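Local coordinates for protein alpha-glucosidase (Pseudoalteromonas sp. K8, PDB 5HQA) that probably hydrolyses alpha-glucosidic linkages as a chloride-activated family 97 glycoside hydrolase, and binds acarbose beside a calcium ion, at residues Y366-M370 / E418-N422; I433-I439 / N450-G456; P487-P492 / L523-M529. One frame throughout, in Å; residues are numbered along the deposited sequence.

Interaction 1 of 3, residues Y366-M370 / E418-N422; sequences YRKQM and EYLHN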
loop_
_atom_site.group_PDB
_atom_site.type_symbol
_atom_site.label_atom_id
_atom_site.label_comp_id
_atom_site.label_asym_id
_atom_site.label_seq_id
_atom_site.Cartn_x
_atom_site.Cartn_y
_atom_site.Cartn_z
ATOM N N TYR A 366 -7.955 -20.565 -9.715
ATOM C CA TYR A 366 -7.479 -19.437 -10.513
ATOM C C TYR A 366 -6.222 -19.814 -11.284
ATOM O O TYR A 366 -6.115 -19.553 -12.487
ATOM C CB TYR A 366 -7.210 -18.242 -9.599
ATOM C CG TYR A 366 -6.809 -16.950 -10.289
ATOM C CD1 TYR A 366 -7.264 -16.631 -11.566
ATOM C CD2 TYR A 366 -5.979 -16.038 -9.642
ATOM C CE1 TYR A 366 -6.898 -15.428 -12.183
ATOM C CE2 TYR A 366 -5.615 -14.842 -10.241
ATOM C CZ TYR A 366 -6.076 -14.543 -11.504
ATOM O OH TYR A 366 -5.691 -13.356 -12.080
ATOM N N ARG A 367 -5.261 -20.438 -10.600
ATOM C CA ARG A 367 -3.987 -20.774 -11.228
ATOM C C ARG A 367 -4.187 -21.646 -12.464
ATOM O O ARG A 367 -3.529 -21.439 -13.494
ATOM C CB ARG A 367 -3.084 -21.472 -10.207
ATOM C CG ARG A 367 -1.900 -22.206 -10.806
ATOM C CD ARG A 367 -0.775 -21.261 -11.153
ATOM N NE ARG A 367 -0.016 -20.872 -9.971
ATOM C CZ ARG A 367 1.303 -20.970 -9.849
ATOM N NH1 ARG A 367 2.041 -21.437 -10.840
ATOM N NH2 ARG A 367 1.885 -20.574 -8.733
ATOM N N LYS A 368 -5.107 -22.613 -12.397
ATOM C CA LYS A 368 -5.270 -23.505 -13.535
ATOM C C LYS A 368 -5.867 -22.794 -14.739
ATOM O O LYS A 368 -5.631 -23.229 -15.870
ATOM C CB LYS A 368 -6.111 -24.728 -13.152
ATOM C CG LYS A 368 -7.604 -24.513 -13.084
ATOM C CD LYS A 368 -8.290 -25.715 -12.413
ATOM C CE LYS A 368 -9.791 -25.471 -12.181
ATOM N NZ LYS A 368 -10.301 -26.094 -10.911
ATOM N N GLN A 369 -6.595 -21.697 -14.532
ATOM C CA GLN A 369 -7.215 -20.955 -15.628
ATOM C C GLN A 369 -6.450 -19.693 -16.001
ATOM O O GLN A 369 -6.832 -19.008 -16.954
ATOM C CB GLN A 369 -8.649 -20.564 -15.266
ATOM C CG GLN A 369 -9.547 -21.700 -14.861
ATOM C CD GLN A 369 -10.934 -21.203 -14.525
ATOM O OE1 GLN A 369 -11.605 -20.588 -15.363
ATOM N NE2 GLN A 369 -11.369 -21.442 -13.289
ATOM N N MET A 370 -5.378 -19.381 -15.275
ATOM C CA MET A 370 -4.780 -18.053 -15.347
ATOM C C MET A 370 -4.228 -17.750 -16.738
ATOM O O MET A 370 -4.392 -16.635 -17.248
ATOM C CB MET A 370 -3.683 -17.950 -14.293
ATOM C CG MET A 370 -3.293 -16.553 -13.939
ATOM S SD MET A 370 -2.000 -16.582 -12.688
ATOM C CE MET A 370 -2.928 -17.091 -11.241
ATOM N N GLU A 418 2.721 -16.981 -4.876
ATOM C CA GLU A 418 1.538 -17.039 -5.726
ATOM C C GLU A 418 1.202 -15.666 -6.306
ATOM O O GLU A 418 0.876 -15.549 -7.495
ATOM C CB GLU A 418 0.369 -17.602 -4.915
ATOM C CG GLU A 418 -0.784 -18.120 -5.740
ATOM C CD GLU A 418 -0.439 -19.360 -6.558
ATOM O OE1 GLU A 418 0.401 -20.184 -6.126
ATOM O OE2 GLU A 418 -1.021 -19.499 -7.653
ATOM N N TYR A 419 1.282 -14.612 -5.487
ATOM C CA TYR A 419 1.011 -13.270 -5.998
ATOM C C TYR A 419 2.004 -12.892 -7.085
ATOM O O TYR A 419 1.627 -12.348 -8.130
ATOM C CB TYR A 419 1.080 -12.233 -4.876
ATOM C CG TYR A 419 -0.028 -12.266 -3.852
ATOM C CD1 TYR A 419 -1.346 -11.972 -4.205
ATOM C CD2 TYR A 419 0.254 -12.544 -2.515
ATOM C CE1 TYR A 419 -2.359 -11.982 -3.244
ATOM C CE2 TYR A 419 -0.744 -12.557 -1.551
ATOM C CZ TYR A 419 -2.046 -12.280 -1.923
ATOM O OH TYR A 419 -3.033 -12.277 -0.965
ATOM N N LEU A 420 3.294 -13.137 -6.838
ATOM C CA LEU A 420 4.301 -12.717 -7.804
ATOM C C LEU A 420 4.181 -13.503 -9.103
ATOM O O LEU A 420 4.415 -12.950 -10.181
ATOM C CB LEU A 420 5.704 -12.852 -7.205
ATOM C CG LEU A 420 6.802 -12.254 -8.092
ATOM C CD1 LEU A 420 6.525 -10.783 -8.365
ATOM C CD2 LEU A 420 8.184 -12.440 -7.482
ATOM N N HIS A 421 3.791 -14.777 -9.032
ATOM C CA HIS A 421 3.557 -15.524 -10.262
ATOM C C HIS A 421 2.488 -14.850 -11.107
ATOM O O HIS A 421 2.644 -14.708 -12.325
ATOM C CB HIS A 421 3.143 -16.960 -9.957
ATOM C CG HIS A 421 2.565 -17.667 -11.144
ATOM N ND1 HIS A 421 3.339 -18.088 -12.205
ATOM C CD2 HIS A 421 1.287 -17.983 -11.460
ATOM C CE1 HIS A 421 2.564 -18.654 -13.114
ATOM N NE2 HIS A 421 1.315 -18.606 -12.686
ATOM N N ASN A 422 1.396 -14.429 -10.466
ATOM C CA ASN A 422 0.306 -13.744 -11.160
ATOM C C ASN A 422 0.802 -12.463 -11.828
ATOM O O ASN A 422 0.505 -12.197 -13.003
ATOM C CB ASN A 422 -0.813 -13.462 -10.148
ATOM C CG ASN A 422 -2.003 -12.746 -10.754
ATOM O OD1 ASN A 422 -2.253 -11.580 -10.450
ATOM N ND2 ASN A 422 -2.762 -13.448 -11.590
#

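Interaction 2 of 3, residues I433-I439 / N450-G456; sequences INTHEPI and NWITREG. With CA (calcium ion), chain C; AC1 (4,6-dideoxy-4-{[(1S,4R,5S,6S)-4,5,6-trihydroxy-3-(hydroxymethyl)cyclohex-2-en-1-yl]amino}-alpha-D-glucopyranose), chain B.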
loop_
_atom_site.group_PDB
_atom_site.type_symbol
_atom_site.label_atom_id
_atom_site.label_comp_id
_atom_site.label_asym_id
_atom_site.label_seq_id
_atom_site.Cartn_x
_atom_site.Cartn_y
_atom_site.Cartn_z
ATOM N N ILE A 433 -1.526 -5.161 -12.649
ATOM C CA ILE A 433 -2.303 -5.856 -11.630
ATOM C C ILE A 433 -2.573 -4.917 -10.462
ATOM O O ILE A 433 -1.654 -4.259 -9.955
ATOM C CB ILE A 433 -1.590 -7.131 -11.147
ATOM C CG1 ILE A 433 -1.499 -8.147 -12.288
ATOM C CG2 ILE A 433 -2.330 -7.751 -9.964
ATOM C CD1 ILE A 433 -2.865 -8.606 -12.804
ATOM N N ASN A 434 -3.838 -4.871 -10.041
ATOM C CA ASN A 434 -4.311 -4.169 -8.850
ATOM C C ASN A 434 -4.852 -5.242 -7.911
ATOM O O ASN A 434 -5.910 -5.817 -8.178
ATOM C CB ASN A 434 -5.388 -3.151 -9.255
ATOM C CG ASN A 434 -6.215 -2.635 -8.087
ATOM O OD1 ASN A 434 -5.841 -2.764 -6.919
ATOM N ND2 ASN A 434 -7.354 -2.016 -8.414
ATOM N N THR A 435 -4.126 -5.544 -6.830
ATOM C CA THR A 435 -4.423 -6.714 -6.001
ATOM C C THR A 435 -5.246 -6.320 -4.783
ATOM O O THR A 435 -4.758 -5.579 -3.920
ATOM C CB THR A 435 -3.143 -7.398 -5.520
ATOM O OG1 THR A 435 -2.266 -7.632 -6.624
ATOM C CG2 THR A 435 -3.481 -8.736 -4.843
ATOM N N HIS A 436 -6.462 -6.851 -4.675
ATOM C CA HIS A 436 -7.218 -6.745 -3.432
ATOM C C HIS A 436 -7.058 -8.018 -2.607
ATOM O O HIS A 436 -6.820 -9.100 -3.150
ATOM C CB HIS A 436 -8.695 -6.434 -3.708
ATOM C CG HIS A 436 -8.919 -5.002 -4.096
ATOM N ND1 HIS A 436 -9.956 -4.238 -3.600
ATOM C CD2 HIS A 436 -8.201 -4.182 -4.906
ATOM C CE1 HIS A 436 -9.874 -3.015 -4.100
ATOM N NE2 HIS A 436 -8.826 -2.960 -4.904
ATOM N N GLU A 437 -7.185 -7.870 -1.286
ATOM C CA GLU A 437 -6.745 -8.871 -0.319
ATOM C C GLU A 437 -5.340 -9.360 -0.685
ATOM O O GLU A 437 -5.137 -10.543 -0.973
ATOM C CB GLU A 437 -7.722 -10.036 -0.213
ATOM C CG GLU A 437 -9.125 -9.582 0.201
ATOM C CD GLU A 437 -9.868 -8.907 -0.944
ATOM O OE1 GLU A 437 -9.876 -9.490 -2.047
ATOM O OE2 GLU A 437 -10.404 -7.781 -0.761
ATOM N N PRO A 438 -4.347 -8.461 -0.679
ATOM C CA PRO A 438 -3.018 -8.781 -1.200
ATOM C C PRO A 438 -2.064 -9.189 -0.102
ATOM O O PRO A 438 -2.438 -9.235 1.075
ATOM C CB PRO A 438 -2.577 -7.441 -1.784
ATOM C CG PRO A 438 -3.073 -6.479 -0.720
ATOM C CD PRO A 438 -4.408 -7.059 -0.234
ATOM N N ILE A 439 -0.817 -9.451 -0.484
ATOM C CA ILE A 439 0.300 -9.291 0.439
ATOM C C ILE A 439 0.577 -7.797 0.571
ATOM O O ILE A 439 0.396 -7.026 -0.380
ATOM C CB ILE A 439 1.541 -10.060 -0.063
ATOM C CG1 ILE A 439 2.729 -9.884 0.890
ATOM C CG2 ILE A 439 1.949 -9.586 -1.472
ATOM C CD1 ILE A 439 2.534 -10.549 2.251
ATOM N N ASN A 450 4.581 -3.331 -13.324
ATOM C CA ASN A 450 3.172 -3.547 -13.629
ATOM C C ASN A 450 2.357 -3.891 -12.390
ATOM O O ASN A 450 1.133 -4.028 -12.489
ATOM C CB ASN A 450 3.001 -4.644 -14.683
ATOM C CG ASN A 450 3.359 -6.004 -14.158
ATOM O OD1 ASN A 450 4.364 -6.163 -13.467
ATOM N ND2 ASN A 450 2.526 -6.996 -14.452
ATOM N N TRP A 451 2.998 -4.035 -11.227
ATOM C CA TRP A 451 2.272 -4.238 -9.971
ATOM C C TRP A 451 1.931 -2.854 -9.428
ATOM O O TRP A 451 2.616 -2.299 -8.565
ATOM C CB TRP A 451 3.101 -5.052 -8.982
ATOM C CG TRP A 451 2.254 -5.817 -7.997
ATOM C CD1 TRP A 451 0.905 -5.693 -7.804
ATOM C CD2 TRP A 451 2.692 -6.847 -7.107
ATOM N NE1 TRP A 451 0.479 -6.580 -6.842
ATOM C CE2 TRP A 451 1.557 -7.300 -6.399
ATOM C CE3 TRP A 451 3.933 -7.433 -6.842
ATOM C CZ2 TRP A 451 1.628 -8.312 -5.441
ATOM C CZ3 TRP A 451 4.001 -8.446 -5.894
ATOM C CH2 TRP A 451 2.856 -8.874 -5.206
ATOM N N ILE A 452 0.843 -2.286 -9.952
ATOM C CA ILE A 452 0.677 -0.837 -9.849
ATOM C C ILE A 452 0.078 -0.410 -8.512
ATOM O O ILE A 452 0.411 0.669 -8.007
ATOM C CB ILE A 452 -0.148 -0.299 -11.033
ATOM C CG1 ILE A 452 -1.485 -1.029 -11.153
ATOM C CG2 ILE A 452 0.650 -0.442 -12.313
ATOM C CD1 ILE A 452 -2.370 -0.475 -12.244
ATOM N N THR A 453 -0.783 -1.218 -7.904
ATOM C CA THR A 453 -1.411 -0.801 -6.660
ATOM C C THR A 453 -2.030 -2.028 -5.992
ATOM O O THR A 453 -2.019 -3.136 -6.540
ATOM C CB THR A 453 -2.442 0.311 -6.920
ATOM O OG1 THR A 453 -2.788 0.951 -5.684
ATOM C CG2 THR A 453 -3.713 -0.244 -7.590
ATOM N N ARG A 454 -2.553 -1.822 -4.788
ATOM C CA ARG A 454 -3.216 -2.891 -4.054
ATOM C C ARG A 454 -4.101 -2.271 -2.986
ATOM O O ARG A 454 -4.025 -1.073 -2.704
ATOM C CB ARG A 454 -2.202 -3.852 -3.422
ATOM C CG ARG A 454 -1.504 -3.291 -2.175
ATOM C CD ARG A 454 -0.228 -4.081 -1.890
ATOM N NE ARG A 454 0.704 -3.957 -3.007
ATOM C CZ ARG A 454 1.532 -4.916 -3.410
ATOM N NH1 ARG A 454 1.551 -6.095 -2.786
ATOM N NH2 ARG A 454 2.345 -4.696 -4.442
ATOM N N GLU A 455 -4.941 -3.108 -2.388
ATOM C CA GLU A 455 -5.770 -2.643 -1.284
ATOM C C GLU A 455 -5.026 -2.909 0.029
ATOM O O GLU A 455 -4.146 -2.126 0.404
ATOM C CB GLU A 455 -7.145 -3.313 -1.339
ATOM C CG GLU A 455 -8.184 -2.664 -0.451
ATOM C CD GLU A 455 -9.548 -3.321 -0.607
ATOM O OE1 GLU A 455 -9.657 -4.547 -0.372
ATOM O OE2 GLU A 455 -10.503 -2.614 -0.988
ATOM N N GLY A 456 -5.335 -3.997 0.729
ATOM C CA GLY A 456 -4.533 -4.330 1.911
ATOM C C GLY A 456 -4.703 -3.386 3.088
ATOM O O GLY A 456 -3.731 -3.114 3.819
HETATM CA CA CA C . -11.503 -5.815 0.139
HETATM C C1 AC1 B . -15.517 -9.201 2.597
HETATM O O2 AC1 B . -13.486 -8.818 3.808
HETATM C C2 AC1 B . -14.028 -8.910 2.480
HETATM C C4A AC1 B . -14.658 -6.117 -4.548
HETATM C C3 AC1 B . -13.767 -7.656 1.688
HETATM O O3 AC1 B . -12.357 -7.369 1.657
HETATM C C4 AC1 B . -14.338 -7.799 0.303
HETATM N N4A AC1 B . -13.880 -6.733 -0.644
HETATM C C5 AC1 B . -15.828 -7.714 0.594
HETATM O O5 AC1 B . -16.228 -8.962 1.298
HETATM C C6 AC1 B . -16.698 -7.547 -0.613
HETATM C C1B AC1 B . -13.377 -7.239 -1.971
HETATM C C2B AC1 B . -12.819 -5.963 -2.892
HETATM O O2B AC1 B . -11.930 -5.201 -2.076
HETATM C C3B AC1 B . -13.882 -5.216 -3.428
HETATM O O3B AC1 B . -13.448 -3.996 -4.079
HETATM O O4 AC1 B . -15.810 -5.437 -5.007
HETATM C C5B AC1 B . -15.034 -7.424 -4.061
HETATM C C7B AC1 B . -14.323 -8.001 -2.716
HETATM C C6B AC1 B . -15.581 -8.425 -5.091
HETATM O O6B AC1 B . -14.511 -8.863 -5.868
HETATM O O HOH W 1 -7.506 -5.766 0.723
#

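Interaction 3 of 3, residues P487-P492 / L523-M529; sequences PMDFTP and LYSPIQM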
loop_
_atom_site.group_PDB
_atom_site.type_symbol
_atom_site.label_atom_id
_atom_site.label_comp_id
_atom_site.label_asym_id
_atom_site.label_seq_id
_atom_site.Cartn_x
_atom_site.Cartn_y
_atom_site.Cartn_z
ATOM N N PRO A 487 1.554 2.497 -2.720
ATOM C CA PRO A 487 0.245 2.999 -3.184
ATOM C C PRO A 487 -0.924 2.132 -2.733
ATOM O O PRO A 487 -0.793 0.925 -2.517
ATOM C CB PRO A 487 0.379 2.996 -4.715
ATOM C CG PRO A 487 1.566 2.105 -5.017
ATOM C CD PRO A 487 2.489 2.259 -3.836
ATOM N N MET A 488 -2.090 2.764 -2.594
ATOM C CA MET A 488 -3.293 2.047 -2.202
ATOM C C MET A 488 -4.441 2.412 -3.122
ATOM O O MET A 488 -4.666 3.594 -3.397
ATOM C CB MET A 488 -3.694 2.349 -0.761
ATOM C CG MET A 488 -5.008 1.665 -0.373
ATOM S SD MET A 488 -5.558 2.110 1.275
ATOM C CE MET A 488 -7.072 1.139 1.410
ATOM N N ASP A 489 -5.166 1.389 -3.581
ATOM C CA ASP A 489 -6.424 1.544 -4.315
ATOM C C ASP A 489 -7.548 1.725 -3.293
ATOM O O ASP A 489 -8.236 0.780 -2.903
ATOM C CB ASP A 489 -6.660 0.324 -5.207
ATOM C CG ASP A 489 -7.894 0.461 -6.109
ATOM O OD1 ASP A 489 -8.109 1.557 -6.688
ATOM O OD2 ASP A 489 -8.638 -0.551 -6.260
ATOM N N PHE A 490 -7.729 2.976 -2.843
ATOM C CA PHE A 490 -8.727 3.295 -1.818
ATOM C C PHE A 490 -10.137 3.441 -2.391
ATOM O O PHE A 490 -11.119 3.292 -1.649
ATOM C CB PHE A 490 -8.322 4.590 -1.093
ATOM C CG PHE A 490 -9.239 4.965 0.046
ATOM C CD1 PHE A 490 -9.006 4.478 1.326
ATOM C CD2 PHE A 490 -10.339 5.795 -0.168
ATOM C CE1 PHE A 490 -9.858 4.806 2.379
ATOM C CE2 PHE A 490 -11.204 6.127 0.878
ATOM C CZ PHE A 490 -10.961 5.628 2.153
ATOM N N THR A 491 -10.247 3.692 -3.698
ATOM C CA THR A 491 -11.438 4.091 -4.457
ATOM C C THR A 491 -12.084 5.323 -3.821
ATOM O O THR A 491 -13.180 5.242 -3.252
ATOM C CB THR A 491 -12.444 2.933 -4.620
ATOM O OG1 THR A 491 -13.156 2.681 -3.404
ATOM C CG2 THR A 491 -11.737 1.647 -5.061
ATOM N N PRO A 492 -11.451 6.492 -3.930
ATOM C CA PRO A 492 -12.016 7.719 -3.363
ATOM C C PRO A 492 -13.163 8.252 -4.219
ATOM O O PRO A 492 -13.518 7.693 -5.258
ATOM C CB PRO A 492 -10.825 8.675 -3.378
ATOM C CG PRO A 492 -10.048 8.243 -4.566
ATOM C CD PRO A 492 -10.152 6.741 -4.581
ATOM N N LEU A 523 -3.870 10.313 -0.745
ATOM C CA LEU A 523 -3.586 8.876 -0.830
ATOM C C LEU A 523 -3.029 8.560 -2.211
ATOM O O LEU A 523 -3.772 8.559 -3.197
ATOM C CB LEU A 523 -4.837 8.045 -0.552
ATOM C CG LEU A 523 -5.469 8.188 0.831
ATOM C CD1 LEU A 523 -6.721 7.314 0.911
ATOM C CD2 LEU A 523 -4.476 7.825 1.939
ATOM N N TYR A 524 -1.728 8.288 -2.284
ATOM C CA TYR A 524 -1.101 8.063 -3.579
ATOM C C TYR A 524 -1.523 6.717 -4.169
ATOM O O TYR A 524 -1.513 5.690 -3.482
ATOM C CB TYR A 524 0.426 8.126 -3.475
ATOM C CG TYR A 524 1.035 7.633 -4.767
ATOM C CD1 TYR A 524 0.791 8.306 -5.966
ATOM C CD2 TYR A 524 1.790 6.463 -4.810
ATOM C CE1 TYR A 524 1.300 7.844 -7.168
ATOM C CE2 TYR A 524 2.310 5.995 -6.013
ATOM C CZ TYR A 524 2.054 6.692 -7.180
ATOM O OH TYR A 524 2.552 6.230 -8.365
ATOM N N SER A 525 -1.884 6.726 -5.460
ATOM C CA SER A 525 -2.020 5.509 -6.248
ATOM C C SER A 525 -1.883 5.875 -7.716
ATOM O O SER A 525 -2.400 6.928 -8.123
ATOM C CB SER A 525 -3.365 4.824 -5.996
ATOM O OG SER A 525 -3.479 3.648 -6.779
ATOM N N PRO A 526 -1.197 5.066 -8.533
ATOM C CA PRO A 526 -1.071 5.416 -9.960
ATOM C C PRO A 526 -2.377 5.284 -10.715
ATOM O O PRO A 526 -2.536 5.916 -11.770
ATOM C CB PRO A 526 -0.023 4.422 -10.476
ATOM C CG PRO A 526 -0.178 3.239 -9.571
ATOM C CD PRO A 526 -0.484 3.817 -8.212
ATOM N N ILE A 527 -3.310 4.473 -10.223
ATOM C CA ILE A 527 -4.680 4.479 -10.719
ATOM C C ILE A 527 -5.575 4.924 -9.575
ATOM O O ILE A 527 -5.413 4.472 -8.437
ATOM C CB ILE A 527 -5.126 3.120 -11.298
ATOM C CG1 ILE A 527 -4.961 1.987 -10.289
ATOM C CG2 ILE A 527 -4.366 2.817 -12.592
ATOM C CD1 ILE A 527 -5.667 0.704 -10.720
ATOM N N GLN A 528 -6.475 5.852 -9.871
ATOM C CA GLN A 528 -7.403 6.405 -8.901
ATOM C C GLN A 528 -8.808 6.196 -9.436
ATOM O O GLN A 528 -9.103 6.570 -10.575
ATOM C CB GLN A 528 -7.144 7.898 -8.666
ATOM C CG GLN A 528 -5.806 8.220 -7.954
ATOM C CD GLN A 528 -5.870 8.003 -6.440
ATOM O OE1 GLN A 528 -6.760 7.315 -5.929
ATOM N NE2 GLN A 528 -4.918 8.586 -5.720
ATOM N N MET A 529 -9.666 5.593 -8.632
ATOM C CA MET A 529 -11.050 5.429 -9.038
ATOM C C MET A 529 -11.842 6.670 -8.681
ATOM O O MET A 529 -11.605 7.293 -7.646
ATOM C CB MET A 529 -11.674 4.205 -8.369
ATOM C CG MET A 529 -12.941 3.743 -9.055
ATOM S SD MET A 529 -13.571 2.280 -8.209
ATOM C CE MET A 529 -14.816 1.741 -9.388
HETATM O O HOH W 2 -6.686 5.289 -4.300
HETATM O O HOH W 3 -8.551 4.144 -6.153
#

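Interaction 1 of 3, residues Y366-M370 / E418-N422
R367 reaches across to E418 and H421 on the exposed side of this helix pair, while Y366, M370 and N422 close its buried side. Outside, the guanidinium grips the carboxylate side-on: NE of R367 bonds OE2 of E418 at 2.9 Å, and NH2 bonds OE1, which it meets from above the carboxylate plane. The same flat group lies on the H421 ring, centres 3.7 Å apart and planes 13° from parallel, so edge and face are both used, probably fixing its rotation. Deeper in, N422 holds CG anti to the backbone N (chi1 180°), which carries its amide across to the other helix; ND2 donates to OH of Y366 over 3.0 Å and, weakly, to SD of M370 at 3.4 Å. The Y366 hydroxyl is also hydrogen-bonded to H357, and the M370 methyl CE rests over one face of the Y366 ring, toward its rim. With the axes of the two short segments 11.8 Å apart and 18° from parallel, long side chains do the bridging. Helices 363-379 and 413-428 run side by side on the barrel's outside, where F374 of helix 363-379 and T387 of strand 384-388 pack against Y366 and N422, and I433 of strand 432-435 touches N422.

Interaction 2 of 3, residues I433-I439 / N450-G456
E455 extends its chain, with CG anti to the backbone N (chi1 -166°) and chi2 177°, whereas E437 bends at chi2 (75°); the two carboxylates thereby converge on one calcium ion. OE1 of E455 binds the calcium at 2.3 Å and OE2 of E437 at 2.4 Å, with E154 and E461 and three atoms of the acarbose-derived AC1 completing the shell. H436 lies beneath E455, whose CB sits squarely over the imidazole face, 3.6 Å from its centroid, and ND1 of H436 donates a nearly straight 2.7 Å bond to O2B of AC1, itself a calcium ligand. NE2 of H436 is hydrogen-bonded to OD2 of D489, so the ring is held at both nitrogens. A water accepts from the backbone N of E437 and of G456 and donates to OE1 of E455, tying the second shell to the metal. Behind the site, parallel backbone bonds join the strands, among them T435 N to T453 O at 3.2 Å. NE1 of W451 donates to OG1 of T435, and NH1 of R454 to O of I439 at 2.8 Å, while NH2 of R454 sits over one face of the indole. Adjacent parallel strands whose C-terminal ends carry the metal and sugar ligands are characteristic of a TIM-barrel glycosidase active site, here with calcium bound, in a family 97 enzyme.

Interaction 3 of 3, residues P487-P492 / L523-M529
P487 pushes its ring into a hollow formed by Y524 and P526: CB lies 3.7 Å from CD2 of the Y524 ring and equally near CD of P526, whose ring crosses that of P487 at about a right angle. Beside this wedge, N of M488 donates to O of Y524 at 3.1 Å, in the carbonyl plane. F490 turns its ring so that one face receives a branch of L523, the methyl CD1, 3.9 Å from the centroid in a CH-pi contact. At the far end T491 and M529 run side by side, CG2 of T491 touching SD of M529 at 3.7 Å; with chi1 at 75°, the T491 hydroxyl instead bonds O of F490. A valine here, having no hydroxyl, would probably cost the F490 carbonyl its bond from T491 and leave the loop at this point less firmly held. Next to it the P492 ring sets CG against OE1 of Q528 at 3.7 Å, the two side chains crossing at about a right angle. Two waters bridge the two segments. One donates to O of M488 and to OE1 of Q528 while accepting from N of F490; the other donates to OD1 of D489 and accepts from N of T491 and N of M529. Q528 also doubles back, NE2 bonding O of L523. OD1 of D489 additionally bonds Y266, and OD2 bonds N434. The loop 487-492 lies between the outermost strands of the parallel sheet, 451-454 and 527-529, as at the closing seam of a TIM-like barrel, beside the calcium and sugar site.

Overall arrangement
From the N terminus, interaction 1 comes first, joining helices 363-379 and 413-428 across a loop of 47 residues that includes strand 384-388. Strand 432-435 follows directly, and interaction 2 closes a short excursion of ten residues to strand 451-454. Interaction 3 then closes a 30-residue loop containing helix 513-522. The three lie in series, none nested or crossed. Interactions 1 and 2 touch where Y419 bonds the E437 carbonyl, linking the outer helix layer to the loop that follows strand 432-435. Interactions 2 and 3 meet at D489, next to R454 and H436, and bring strands 451-454 and 527-529, the outermost of the parallel sheet, together. Interactions 1 and 3 do not touch.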